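Local coordinates for pesticidial crystal protein CRY2AA (Bacillus thuringiensis serovar kurstaki, PDB 1I5P) that kills dipteran and lepidopteran larvae by binding to their midgut epithelial cells and promoting colloid-osmotic lysis, at residues I81-G85 / S86-M90; A51-V54 / G55-S59; G428-L431 / V432-N435; L250-F253 / E254-I258. One frame throughout, in Å; residues are numbered along the deposited sequence.

Contact 1. Residues I81-G85 / S86-M90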
ATOM      1  N   ILE A  81     -13.842  15.417   4.302  1.00 15.30           N
ATOM      2  CA  ILE A  81     -12.806  16.295   3.769  1.00 17.86           C
ATOM      3  C   ILE A  81     -13.110  17.784   3.977  1.00 17.45           C
ATOM      4  O   ILE A  81     -12.202  18.612   3.982  1.00 14.87           O
ATOM      5  CB  ILE A  81     -12.561  15.993   2.266  1.00 18.18           C
ATOM      6  CG1 ILE A  81     -11.233  16.604   1.820  1.00 21.61           C
ATOM      7  CG2 ILE A  81     -13.711  16.529   1.428  1.00 19.94           C
ATOM      8  CD1 ILE A  81     -10.037  16.118   2.623  1.00 20.99           C
ATOM      9  N   PHE A  82     -14.386  18.113   4.153  1.00 17.17           N
ATOM     10  CA  PHE A  82     -14.823  19.489   4.410  1.00 18.46           C
ATOM     11  C   PHE A  82     -15.728  19.446   5.641  1.00 18.79           C
ATOM     12  O   PHE A  82     -16.933  19.674   5.543  1.00 19.27           O
ATOM     13  CB  PHE A  82     -15.621  20.054   3.228  1.00 16.71           C
ATOM     14  CG  PHE A  82     -14.793  20.350   2.005  1.00 17.46           C
ATOM     15  CD1 PHE A  82     -15.057  19.701   0.804  1.00 15.38           C
ATOM     16  CD2 PHE A  82     -13.770  21.295   2.044  1.00 16.39           C
ATOM     17  CE1 PHE A  82     -14.321  19.987  -0.344  1.00 17.19           C
ATOM     18  CE2 PHE A  82     -13.024  21.589   0.898  1.00 18.08           C
ATOM     19  CZ  PHE A  82     -13.302  20.933  -0.300  1.00 17.35           C
ATOM     20  N   PRO A  83     -15.162  19.122   6.811  1.00 19.92           N
ATOM     21  CA  PRO A  83     -15.948  19.052   8.046  1.00 20.10           C
ATOM     22  C   PRO A  83     -16.781  20.303   8.327  1.00 20.87           C
ATOM     23  O   PRO A  83     -16.252  21.371   8.644  1.00 20.03           O
ATOM     24  CB  PRO A  83     -14.888  18.788   9.111  1.00 18.34           C
ATOM     25  CG  PRO A  83     -13.645  19.394   8.509  1.00 19.23           C
ATOM     26  CD  PRO A  83     -13.736  18.905   7.100  1.00 20.58           C
ATOM     27  N   SER A  84     -18.096  20.134   8.208  1.00 21.87           N
ATOM     28  CA  SER A  84     -19.070  21.195   8.417  1.00 22.88           C
ATOM     29  C   SER A  84     -18.849  22.352   7.465  1.00 22.23           C
ATOM     30  O   SER A  84     -19.156  23.494   7.784  1.00 23.52           O
ATOM     31  CB  SER A  84     -19.034  21.683   9.862  1.00 24.29           C
ATOM     32  OG  SER A  84     -19.557  20.688  10.723  1.00 28.12           O
ATOM     33  N   GLY A  85     -18.317  22.045   6.290  1.00 20.40           N
ATOM     34  CA  GLY A  85     -18.082  23.075   5.301  1.00 21.50           C
ATOM     35  C   GLY A  85     -16.752  23.790   5.418  1.00 21.36           C
ATOM     36  O   GLY A  85     -16.465  24.691   4.630  1.00 22.44           O
ATOM     37  N   SER A  86     -15.929  23.394   6.385  1.00 20.68           N
ATOM     38  CA  SER A  86     -14.632  24.032   6.577  1.00 19.84           C
ATOM     39  C   SER A  86     -13.571  23.530   5.611  1.00 18.44           C
ATOM     40  O   SER A  86     -13.507  22.342   5.301  1.00 18.07           O
ATOM     41  CB  SER A  86     -14.134  23.815   8.003  1.00 22.05           C
ATOM     42  OG  SER A  86     -12.843  24.378   8.161  1.00 23.92           O
ATOM     43  N   THR A  87     -12.729  24.449   5.147  1.00 17.77           N
ATOM     44  CA  THR A  87     -11.652  24.118   4.219  1.00 15.60           C
ATOM     45  C   THR A  87     -10.329  23.940   4.951  1.00 13.91           C
ATOM     46  O   THR A  87      -9.283  23.785   4.318  1.00 13.49           O
ATOM     47  CB  THR A  87     -11.444  25.231   3.178  1.00 17.58           C
ATOM     48  OG1 THR A  87     -11.116  26.452   3.853  1.00 17.70           O
ATOM     49  CG2 THR A  87     -12.695  25.438   2.347  1.00 14.93           C
ATOM     50  N   ASN A  88     -10.365  23.960   6.278  1.00 13.17           N
ATOM     51  CA  ASN A  88      -9.135  23.840   7.059  1.00 14.18           C
ATOM     52  C   ASN A  88      -8.313  22.566   6.840  1.00 13.54           C
ATOM     53  O   ASN A  88      -7.086  22.622   6.853  1.00 11.65           O
ATOM     54  CB  ASN A  88      -9.430  24.020   8.558  1.00 14.12           C
ATOM     55  CG  ASN A  88      -9.968  22.760   9.213  1.00 17.78           C
ATOM     56  OD1 ASN A  88     -11.143  22.421   9.065  1.00 18.03           O
ATOM     57  ND2 ASN A  88      -9.106  22.059   9.947  1.00 19.01           N
ATOM     58  N   LEU A  89      -8.969  21.424   6.650  1.00 12.85           N
ATOM     59  CA  LEU A  89      -8.218  20.184   6.440  1.00 13.46           C
ATOM     60  C   LEU A  89      -7.507  20.187   5.086  1.00 13.83           C
ATOM     61  O   LEU A  89      -6.397  19.659   4.953  1.00 12.40           O
ATOM     62  CB  LEU A  89      -9.141  18.960   6.561  1.00 11.19           C
ATOM     63  CG  LEU A  89      -9.770  18.731   7.942  1.00 11.46           C
ATOM     64  CD1 LEU A  89     -10.557  17.431   7.944  1.00 10.45           C
ATOM     65  CD2 LEU A  89      -8.685  18.689   9.016  1.00  8.47           C
ATOM     66  N   MET A  90      -8.144  20.779   4.081  1.00 12.07           N
ATOM     67  CA  MET A  90      -7.528  20.860   2.766  1.00 14.98           C
ATOM     68  C   MET A  90      -6.391  21.879   2.843  1.00 15.00           C
ATOM     69  O   MET A  90      -5.322  21.673   2.271  1.00 13.30           O
ATOM     70  CB  MET A  90      -8.555  21.294   1.721  1.00 17.28           C
ATOM     71  CG  MET A  90      -9.552  20.212   1.354  1.00 20.39           C
ATOM     72  SD  MET A  90      -8.745  18.797   0.572  1.00 22.43           S
ATOM     73  CE  MET A  90      -8.913  19.233  -1.175  1.00 25.59           C
TER
HETATM   74  O   HOH W   1     -11.307  20.995   4.755  1.00  8.15           O
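Ile81 and Met90 meet across a tight helix-loop-helix turn that joins helix 74-81 to helix 88-101 in the N-terminal helical bundle. With its first torsion at -164°, Ile81 swings the longer branch opposite the backbone N and over to the thioether, where CG1 lies 3.5 Å from Met90 SD. Methionine suits this place because its flexible chain bends at chi2 and again at chi3. The sulfur thus faces Ile81, while Met90 CG, nearer the backbone, touches the Phe82 ring, 3.8 Å from CE2. That ring receives the Thr87 methyl obliquely as well, and Ser86 O sits in its plane at the edge. The same oxygen takes a CA-H...O contact from Phe82 CA at 3.3 Å.

On the more exposed side, the compact Pro83 ring packs on Leu89, its CD 3.6 Å from Leu89 CD1. The chain reverses through two overlapping beta-turns: Gly85 N to Phe82 O closes a type II turn, and Ser86 N to Pro83 O (3.0 Å) a type I' turn. Gly85 has a positive phi of 87°, where a side chain would jam against Ser84 O. Ser86 holds OG anti to its own N (chi1 177°) and donates to Asn88 OD1 at 2.7 Å. Beyond the turn, Phe82 also meets the Trp78 ring and Met183 of helix 170-193, and Ile81 and Met90 both rest on Gln179 of that helix. A water ties the two ends together: it donates to Ile81 O at 2.7 Å and to Ser86 O at 2.6 Å, and accepts from Met90 N.

Contact 2. Residues A51-V54 / G55-S59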
ATOM      1  N   ALA A  51      -1.282  14.606   6.644  1.00 15.06           N
ATOM      2  CA  ALA A  51      -2.523  15.023   7.283  1.00 13.38           C
ATOM      3  C   ALA A  51      -3.345  13.763   7.520  1.00 13.25           C
ATOM      4  O   ALA A  51      -3.654  13.033   6.579  1.00 13.59           O
ATOM      5  CB  ALA A  51      -3.277  15.982   6.375  1.00 11.79           C
ATOM      6  N   PRO A  52      -3.697  13.482   8.784  1.00 13.12           N
ATOM      7  CA  PRO A  52      -4.485  12.298   9.140  1.00 13.44           C
ATOM      8  C   PRO A  52      -5.768  12.089   8.336  1.00 13.71           C
ATOM      9  O   PRO A  52      -6.194  10.950   8.143  1.00 11.40           O
ATOM     10  CB  PRO A  52      -4.771  12.507  10.626  1.00 15.38           C
ATOM     11  CG  PRO A  52      -4.718  14.013  10.776  1.00 14.59           C
ATOM     12  CD  PRO A  52      -3.488  14.324   9.972  1.00 12.36           C
ATOM     13  N   VAL A  53      -6.392  13.171   7.876  1.00 11.63           N
ATOM     14  CA  VAL A  53      -7.617  13.038   7.099  1.00 12.24           C
ATOM     15  C   VAL A  53      -7.426  12.150   5.860  1.00 13.74           C
ATOM     16  O   VAL A  53      -8.366  11.485   5.415  1.00 14.48           O
ATOM     17  CB  VAL A  53      -8.147  14.419   6.643  1.00 12.56           C
ATOM     18  CG1 VAL A  53      -7.202  15.037   5.622  1.00 12.61           C
ATOM     19  CG2 VAL A  53      -9.543  14.273   6.064  1.00 10.02           C
ATOM     20  N   VAL A  54      -6.218  12.130   5.302  1.00 13.77           N
ATOM     21  CA  VAL A  54      -5.985  11.316   4.109  1.00 16.18           C
ATOM     22  C   VAL A  54      -6.227   9.849   4.442  1.00 14.80           C
ATOM     23  O   VAL A  54      -6.758   9.094   3.624  1.00 13.82           O
ATOM     24  CB  VAL A  54      -4.544  11.502   3.540  1.00 17.38           C
ATOM     25  CG1 VAL A  54      -4.271  12.984   3.296  1.00 18.93           C
ATOM     26  CG2 VAL A  54      -3.511  10.911   4.488  1.00 20.56           C
ATOM     27  N   GLY A  55      -5.855   9.461   5.658  1.00 13.28           N
ATOM     28  CA  GLY A  55      -6.049   8.093   6.096  1.00 14.75           C
ATOM     29  C   GLY A  55      -7.524   7.785   6.274  1.00 14.42           C
ATOM     30  O   GLY A  55      -7.986   6.704   5.916  1.00 12.28           O
ATOM     31  N   THR A  56      -8.264   8.742   6.825  1.00 13.61           N
ATOM     32  CA  THR A  56      -9.694   8.564   7.027  1.00 14.95           C
ATOM     33  C   THR A  56     -10.410   8.443   5.684  1.00 13.84           C
ATOM     34  O   THR A  56     -11.235   7.546   5.488  1.00 14.80           O
ATOM     35  CB  THR A  56     -10.310   9.750   7.799  1.00 13.52           C
ATOM     36  OG1 THR A  56      -9.631   9.917   9.049  1.00 17.50           O
ATOM     37  CG2 THR A  56     -11.787   9.493   8.075  1.00 14.72           C
ATOM     38  N   VAL A  57     -10.092   9.342   4.760  1.00 11.65           N
ATOM     39  CA  VAL A  57     -10.729   9.327   3.447  1.00 12.80           C
ATOM     40  C   VAL A  57     -10.465   8.025   2.697  1.00 13.44           C
ATOM     41  O   VAL A  57     -11.386   7.426   2.143  1.00 14.91           O
ATOM     42  CB  VAL A  57     -10.257  10.509   2.571  1.00 13.97           C
ATOM     43  CG1 VAL A  57     -10.870  10.404   1.178  1.00 11.49           C
ATOM     44  CG2 VAL A  57     -10.656  11.828   3.217  1.00 11.80           C
ATOM     45  N   SER A  58      -9.214   7.584   2.681  1.00 11.26           N
ATOM     46  CA  SER A  58      -8.890   6.350   1.983  1.00 12.89           C
ATOM     47  C   SER A  58      -9.628   5.177   2.627  1.00 11.07           C
ATOM     48  O   SER A  58     -10.191   4.334   1.929  1.00  8.89           O
ATOM     49  CB  SER A  58      -7.373   6.117   1.986  1.00 12.55           C
ATOM     50  OG  SER A  58      -6.853   6.171   3.298  1.00 22.83           O
ATOM     51  N   SER A  59      -9.638   5.130   3.955  1.00 12.09           N
ATOM     52  CA  SER A  59     -10.327   4.060   4.670  1.00 11.77           C
ATOM     53  C   SER A  59     -11.808   4.095   4.295  1.00 11.72           C
ATOM     54  O   SER A  59     -12.436   3.059   4.056  1.00  8.43           O
ATOM     55  CB  SER A  59     -10.167   4.249   6.178  1.00 10.90           C
ATOM     56  OG  SER A  59      -8.805   4.150   6.552  1.00 13.28           O
TER
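Val53 lays its CG2 methyl alongside CG2 of Val57, one helical turn on, at 3.9 Å, with both side chains pointing the same way. The first torsion of Val53, 68°, lodges CG1 between the backbone N and the carbonyl carbon and leaves CG2 opposite the N, on the side that faces Val57. In Val57 it is CG2 that lies beside the backbone N, which also brings that methyl to 3.2 Å from Val53 O. The same oxygen takes the hydrogen bond from Val57 N, 2.8 Å long and almost straight at 171°. Ser58 N bonds to Val54 O at 3.0 Å.

These are the opening turns of helix 53-65 in the toxin's N-terminal helical bundle, and the residue types reflect a buried segment packed among other helices. Valines give compact, branched apolar surfaces: Val53 rests on Ile81 and Leu89, and Val57 on Leu77 and Ile80. Pro52, lacking an N-H, fits where a helix is just beginning; its carbonyl oxygen accepts two weak bonds, from Gly55 N at 2.9 Å and from Thr56 N at 3.3 Å. Gly55 has no side chain at this buried spot.

A small serine on the next turn suits a place where its hydroxyl can bond to the backbone nearby. Ser59, its first torsion at -63°, folds OG back onto Gly55 O, 2.8 Å away, so that this oxygen is gripped twice: Ser59 OG arrives from one face of the carbonyl plane and Ser59 N from the other.

Contact 3. Residues G428-L431 / V432-N435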
ATOM      1  N   GLY A 428      16.326  -5.009   5.070  1.00 14.97           N
ATOM      2  CA  GLY A 428      17.397  -4.171   5.569  1.00 14.64           C
ATOM      3  C   GLY A 428      18.496  -4.012   4.547  1.00 15.51           C
ATOM      4  O   GLY A 428      18.487  -4.665   3.500  1.00 13.04           O
ATOM      5  N   VAL A 429      19.440  -3.129   4.849  1.00 14.69           N
ATOM      6  CA  VAL A 429      20.564  -2.886   3.961  1.00 15.12           C
ATOM      7  C   VAL A 429      21.841  -2.730   4.772  1.00 15.03           C
ATOM      8  O   VAL A 429      21.801  -2.392   5.957  1.00 11.77           O
ATOM      9  CB  VAL A 429      20.362  -1.607   3.112  1.00 14.99           C
ATOM     10  CG1 VAL A 429      19.136  -1.755   2.230  1.00 12.74           C
ATOM     11  CG2 VAL A 429      20.219  -0.390   4.016  1.00 10.87           C
ATOM     12  N   PRO A 430      22.996  -3.017   4.153  1.00 15.89           N
ATOM     13  CA  PRO A 430      24.267  -2.874   4.867  1.00 17.40           C
ATOM     14  C   PRO A 430      24.663  -1.396   4.778  1.00 17.39           C
ATOM     15  O   PRO A 430      23.992  -0.617   4.096  1.00 19.31           O
ATOM     16  CB  PRO A 430      25.204  -3.763   4.059  1.00 17.48           C
ATOM     17  CG  PRO A 430      24.716  -3.525   2.668  1.00 18.90           C
ATOM     18  CD  PRO A 430      23.208  -3.670   2.850  1.00 16.22           C
ATOM     19  N   LEU A 431      25.750  -1.009   5.439  1.00 18.30           N
ATOM     20  CA  LEU A 431      26.183   0.386   5.397  1.00 17.37           C
ATOM     21  C   LEU A 431      26.328   0.866   3.955  1.00 17.24           C
ATOM     22  O   LEU A 431      25.909   1.971   3.609  1.00 18.22           O
ATOM     23  CB  LEU A 431      27.512   0.566   6.137  1.00 16.99           C
ATOM     24  CG  LEU A 431      28.064   2.000   6.170  1.00 19.44           C
ATOM     25  CD1 LEU A 431      27.076   2.921   6.871  1.00 17.96           C
ATOM     26  CD2 LEU A 431      29.413   2.018   6.882  1.00 17.81           C
ATOM     27  N   VAL A 432      26.910   0.025   3.110  1.00 17.94           N
ATOM     28  CA  VAL A 432      27.101   0.373   1.707  1.00 18.28           C
ATOM     29  C   VAL A 432      26.695  -0.782   0.803  1.00 19.57           C
ATOM     30  O   VAL A 432      27.221  -1.891   0.924  1.00 20.94           O
ATOM     31  CB  VAL A 432      28.582   0.722   1.402  1.00 19.91           C
ATOM     32  CG1 VAL A 432      28.722   1.172  -0.045  1.00 20.54           C
ATOM     33  CG2 VAL A 432      29.075   1.810   2.346  1.00 16.98           C
ATOM     34  N   ILE A 433      25.754  -0.523  -0.097  1.00 18.68           N
ATOM     35  CA  ILE A 433      25.306  -1.538  -1.040  1.00 20.46           C
ATOM     36  C   ILE A 433      26.175  -1.380  -2.280  1.00 22.72           C
ATOM     37  O   ILE A 433      26.291  -0.284  -2.823  1.00 20.93           O
ATOM     38  CB  ILE A 433      23.839  -1.330  -1.449  1.00 19.63           C
ATOM     39  CG1 ILE A 433      22.943  -1.378  -0.211  1.00 19.17           C
ATOM     40  CG2 ILE A 433      23.433  -2.387  -2.475  1.00 19.58           C
ATOM     41  CD1 ILE A 433      21.517  -0.958  -0.468  1.00 18.23           C
ATOM     42  N   ARG A 434      26.786  -2.475  -2.718  1.00 25.41           N
ATOM     43  CA  ARG A 434      27.656  -2.458  -3.890  1.00 28.74           C
ATOM     44  C   ARG A 434      26.874  -2.041  -5.131  1.00 29.26           C
ATOM     45  O   ARG A 434      25.679  -2.328  -5.242  1.00 28.06           O
ATOM     46  CB  ARG A 434      28.260  -3.853  -4.108  1.00 31.52           C
ATOM     47  CG  ARG A 434      28.651  -4.566  -2.816  1.00 35.55           C
ATOM     48  CD  ARG A 434      29.513  -5.802  -3.061  1.00 39.67           C
ATOM     49  NE  ARG A 434      28.820  -6.926  -3.695  1.00 43.00           N
ATOM     50  CZ  ARG A 434      29.200  -7.492  -4.841  1.00 45.31           C
ATOM     51  NH1 ARG A 434      30.261  -7.026  -5.488  1.00 45.28           N
ATOM     52  NH2 ARG A 434      28.548  -8.543  -5.327  1.00 45.77           N
ATOM     53  N   ASN A 435      27.531  -1.359  -6.063  1.00 30.92           N
ATOM     54  CA  ASN A 435      26.848  -0.959  -7.288  1.00 32.70           C
ATOM     55  C   ASN A 435      26.473  -2.221  -8.049  1.00 31.54           C
ATOM     56  O   ASN A 435      25.518  -2.220  -8.819  1.00 31.70           O
ATOM     57  CB  ASN A 435      27.739  -0.076  -8.168  1.00 36.68           C
ATOM     58  CG  ASN A 435      27.882   1.343  -7.636  1.00 41.81           C
ATOM     59  OD1 ASN A 435      26.982   1.875  -6.986  1.00 41.95           O
ATOM     60  ND2 ASN A 435      29.014   1.972  -7.942  1.00 43.14           N
TER
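Val429 and Pro430 make a local apolar contact with Ile433 where the chain leaves strand 422-430 and turns toward helix 435-438, in the beta-prism middle domain. The strand lies at the edge of a three-stranded antiparallel sheet, and the backbone of Val429 is hydrogen-bonded to Tyr463 on its neighbour. Ile433 does the reaching. Its CG1 stands beside the backbone N (chi1 -59°) and the chain beyond is extended (chi2 170°), which sends CD1 back to Val429 CG1 at 3.7 Å. On the way, Ile433 CG1 passes Pro430 CD at 3.8 Å, the two side chains lying roughly at right angles.

A long, branched isoleucine suits the task because one side chain spans both residues, while its buried face continues onto Phe295 and Leu296 of helix 293-300. The proline presents a rigid hydrocarbon ring and no N-H to satisfy; its CG also lies 3.5 Å from Val432 O. Leu431, with helical backbone angles between more extended neighbours, bends the path. With no backbone hydrogen bond joining the two halves of this turn, amides look elsewhere: Ile433 N bonds to Gln286 OE1, and Val432 N weakly to Ser452 OG.

Val432, beta-branched and comfortable in an extended backbone, turns its CB away from the strand end. Its CG2 methyl lies 4.0 Å from Leu431 CG on the more open side of the bend.

Contact 4. Residues L250-F253 / E254-I258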
ATOM      1  N   LEU A 250       0.282   7.818   0.560  1.00 13.45           N
ATOM      2  CA  LEU A 250      -0.821   8.052   1.488  1.00 14.49           C
ATOM      3  C   LEU A 250      -1.705   9.218   1.052  1.00 15.31           C
ATOM      4  O   LEU A 250      -2.922   9.185   1.237  1.00 13.50           O
ATOM      5  CB  LEU A 250      -0.281   8.326   2.891  1.00 13.57           C
ATOM      6  CG  LEU A 250       0.219   7.108   3.675  1.00 11.96           C
ATOM      7  CD1 LEU A 250       0.853   7.563   4.980  1.00  9.54           C
ATOM      8  CD2 LEU A 250      -0.944   6.166   3.942  1.00 11.70           C
ATOM      9  N   ASN A 251      -1.079  10.236   0.465  1.00 14.00           N
ATOM     10  CA  ASN A 251      -1.771  11.437   0.008  1.00 12.32           C
ATOM     11  C   ASN A 251      -2.322  11.346  -1.402  1.00 11.85           C
ATOM     12  O   ASN A 251      -3.247  12.079  -1.758  1.00 12.57           O
ATOM     13  CB  ASN A 251      -0.823  12.639   0.051  1.00 10.89           C
ATOM     14  CG  ASN A 251      -0.818  13.332   1.383  1.00 11.26           C
ATOM     15  OD1 ASN A 251      -1.708  14.129   1.679  1.00 13.50           O
ATOM     16  ND2 ASN A 251       0.181  13.029   2.205  1.00 11.00           N
ATOM     17  N   VAL A 252      -1.751  10.460  -2.208  1.00 11.06           N
ATOM     18  CA  VAL A 252      -2.166  10.357  -3.595  1.00 11.74           C
ATOM     19  C   VAL A 252      -2.476   8.982  -4.178  1.00 12.00           C
ATOM     20  O   VAL A 252      -3.559   8.765  -4.710  1.00 11.35           O
ATOM     21  CB  VAL A 252      -1.102  11.023  -4.512  1.00 10.34           C
ATOM     22  CG1 VAL A 252      -1.520  10.910  -5.977  1.00  6.95           C
ATOM     23  CG2 VAL A 252      -0.909  12.486  -4.111  1.00  6.97           C
ATOM     24  N   PHE A 253      -1.541   8.047  -4.083  1.00 11.75           N
ATOM     25  CA  PHE A 253      -1.769   6.756  -4.714  1.00 12.38           C
ATOM     26  C   PHE A 253      -2.727   5.762  -4.096  1.00 13.42           C
ATOM     27  O   PHE A 253      -3.158   4.821  -4.772  1.00 15.27           O
ATOM     28  CB  PHE A 253      -0.417   6.131  -5.048  1.00 10.91           C
ATOM     29  CG  PHE A 253       0.384   6.983  -5.982  1.00 12.28           C
ATOM     30  CD1 PHE A 253       1.417   7.780  -5.506  1.00 13.72           C
ATOM     31  CD2 PHE A 253      -0.001   7.107  -7.317  1.00 12.08           C
ATOM     32  CE1 PHE A 253       2.051   8.697  -6.344  1.00 16.48           C
ATOM     33  CE2 PHE A 253       0.621   8.016  -8.157  1.00 12.54           C
ATOM     34  CZ  PHE A 253       1.647   8.815  -7.672  1.00 15.76           C
ATOM     35  N   GLU A 254      -3.079   5.958  -2.830  1.00 11.69           N
ATOM     36  CA  GLU A 254      -4.062   5.082  -2.210  1.00 13.07           C
ATOM     37  C   GLU A 254      -5.344   5.367  -2.978  1.00 11.75           C
ATOM     38  O   GLU A 254      -6.153   4.478  -3.231  1.00 11.80           O
ATOM     39  CB  GLU A 254      -4.252   5.443  -0.739  1.00 15.03           C
ATOM     40  CG  GLU A 254      -3.442   4.581   0.196  1.00 21.86           C
ATOM     41  CD  GLU A 254      -3.859   3.121   0.138  1.00 27.09           C
ATOM     42  OE1 GLU A 254      -2.964   2.256   0.029  1.00 27.08           O
ATOM     43  OE2 GLU A 254      -5.080   2.839   0.204  1.00 28.70           O
ATOM     44  N   TYR A 255      -5.506   6.629  -3.369  1.00 10.75           N
ATOM     45  CA  TYR A 255      -6.681   7.055  -4.120  1.00 10.55           C
ATOM     46  C   TYR A 255      -6.613   6.576  -5.559  1.00 10.77           C
ATOM     47  O   TYR A 255      -7.590   6.064  -6.095  1.00 13.19           O
ATOM     48  CB  TYR A 255      -6.802   8.578  -4.076  1.00  9.93           C
ATOM     49  CG  TYR A 255      -6.842   9.113  -2.664  1.00 13.42           C
ATOM     50  CD1 TYR A 255      -5.885  10.019  -2.206  1.00 12.92           C
ATOM     51  CD2 TYR A 255      -7.829   8.690  -1.775  1.00 14.84           C
ATOM     52  CE1 TYR A 255      -5.913  10.488  -0.886  1.00 17.17           C
ATOM     53  CE2 TYR A 255      -7.866   9.153  -0.462  1.00 16.52           C
ATOM     54  CZ  TYR A 255      -6.913  10.046  -0.023  1.00 16.58           C
ATOM     55  OH  TYR A 255      -6.970  10.493   1.276  1.00 15.25           O
ATOM     56  N   VAL A 256      -5.461   6.740  -6.194  1.00 11.77           N
ATOM     57  CA  VAL A 256      -5.330   6.294  -7.570  1.00 12.37           C
ATOM     58  C   VAL A 256      -5.684   4.811  -7.657  1.00 13.29           C
ATOM     59  O   VAL A 256      -6.340   4.382  -8.605  1.00 15.55           O
ATOM     60  CB  VAL A 256      -3.901   6.503  -8.096  1.00 10.74           C
ATOM     61  CG1 VAL A 256      -3.807   6.000  -9.527  1.00 10.17           C
ATOM     62  CG2 VAL A 256      -3.535   7.983  -8.033  1.00 10.94           C
ATOM     63  N   SER A 257      -5.260   4.044  -6.655  1.00 12.62           N
ATOM     64  CA  SER A 257      -5.528   2.604  -6.606  1.00 14.03           C
ATOM     65  C   SER A 257      -7.001   2.256  -6.381  1.00 14.90           C
ATOM     66  O   SER A 257      -7.450   1.169  -6.756  1.00 12.60           O
ATOM     67  CB  SER A 257      -4.700   1.952  -5.506  1.00 13.50           C
ATOM     68  OG  SER A 257      -3.325   1.922  -5.856  1.00 18.82           O
ATOM     69  N   ILE A 258      -7.755   3.158  -5.758  1.00 13.35           N
ATOM     70  CA  ILE A 258      -9.159   2.864  -5.537  1.00 14.06           C
ATOM     71  C   ILE A 258     -10.034   3.344  -6.696  1.00 13.37           C
ATOM     72  O   ILE A 258     -11.090   2.764  -6.949  1.00 12.71           O
ATOM     73  CB  ILE A 258      -9.676   3.470  -4.205  1.00 12.28           C
ATOM     74  CG1 ILE A 258     -10.971   2.768  -3.789  1.00 15.22           C
ATOM     75  CG2 ILE A 258      -9.911   4.967  -4.358  1.00 13.30           C
ATOM     76  CD1 ILE A 258     -10.798   1.299  -3.436  1.00 11.99           C
TER
HETATM   77  O   HOH W   2      -1.378   2.399  -4.237  1.00 16.30           O
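Phe253 and Val256 run side by side on the buried 250-258 part of helix 238-259, the ring atom CD2 of Phe253 3.7 Å from the Val256 methyl CG2. A chi1 of 179° puts that methyl beside the Val256 backbone N, where it touches both the ring and Val252 CG1 (4.1 Å). The latter methyl also stands 4.0 Å above the centre of one face of the Phe253 ring. Two short beta-branched residues and one broad ring thus form a compact apolar surface, which continues onto Tyr227, edge-to-face, and onto Cys223 of helix 202-232.

Glu254, the other heavily buried residue, packs with its aliphatic stem, while the chain, bent at chi2 (-64°), carries the carboxylate out to a long, weak ion pair with Arg470.

The backbone is irregular here: a pi-type widening at 250-253 gives way to alpha bonding, Val256 N to Val252 O at 3.1 Å and Ser257 N to Phe253 O at 2.9 Å. Tyr255 N makes a weak bond to Val252 O (127° at the hydrogen). Tyrosine suits 255 because its ring lies back along the preceding turn, with Asn251 O in plane at its edge, 3.2 Å from CE1, and its hydroxyl reaches Val54 O in a weak bond. This last helix of the delta-endotoxin N-terminal bundle packs on its neighbours with one side and meets later domains, at Phe516 and Gln519, with the other.

Overall arrangement
Along the chain the order is contact 2, contact 1, contact 4, contact 3. The first three belong to the N-terminal helical bundle, and contact 2 connects them. Its centre is about 10 Å from that of contact 4 and about 13 Å from that of contact 1. Val53 CG2 of contact 2 packs against Leu89 CD1 and Ile81 CD1, while Val54 and Val57 meet Asn251 and Tyr255; contacts 1 and 4 do not touch each other. Helix 53-65 thus bridges the turn between helices 74-81 and 88-101 and helix 238-259. Contact 3, in the beta-prism domain, lies about 30 Å from contact 4, centre to centre, in keeping with the toxin's division into separate domains.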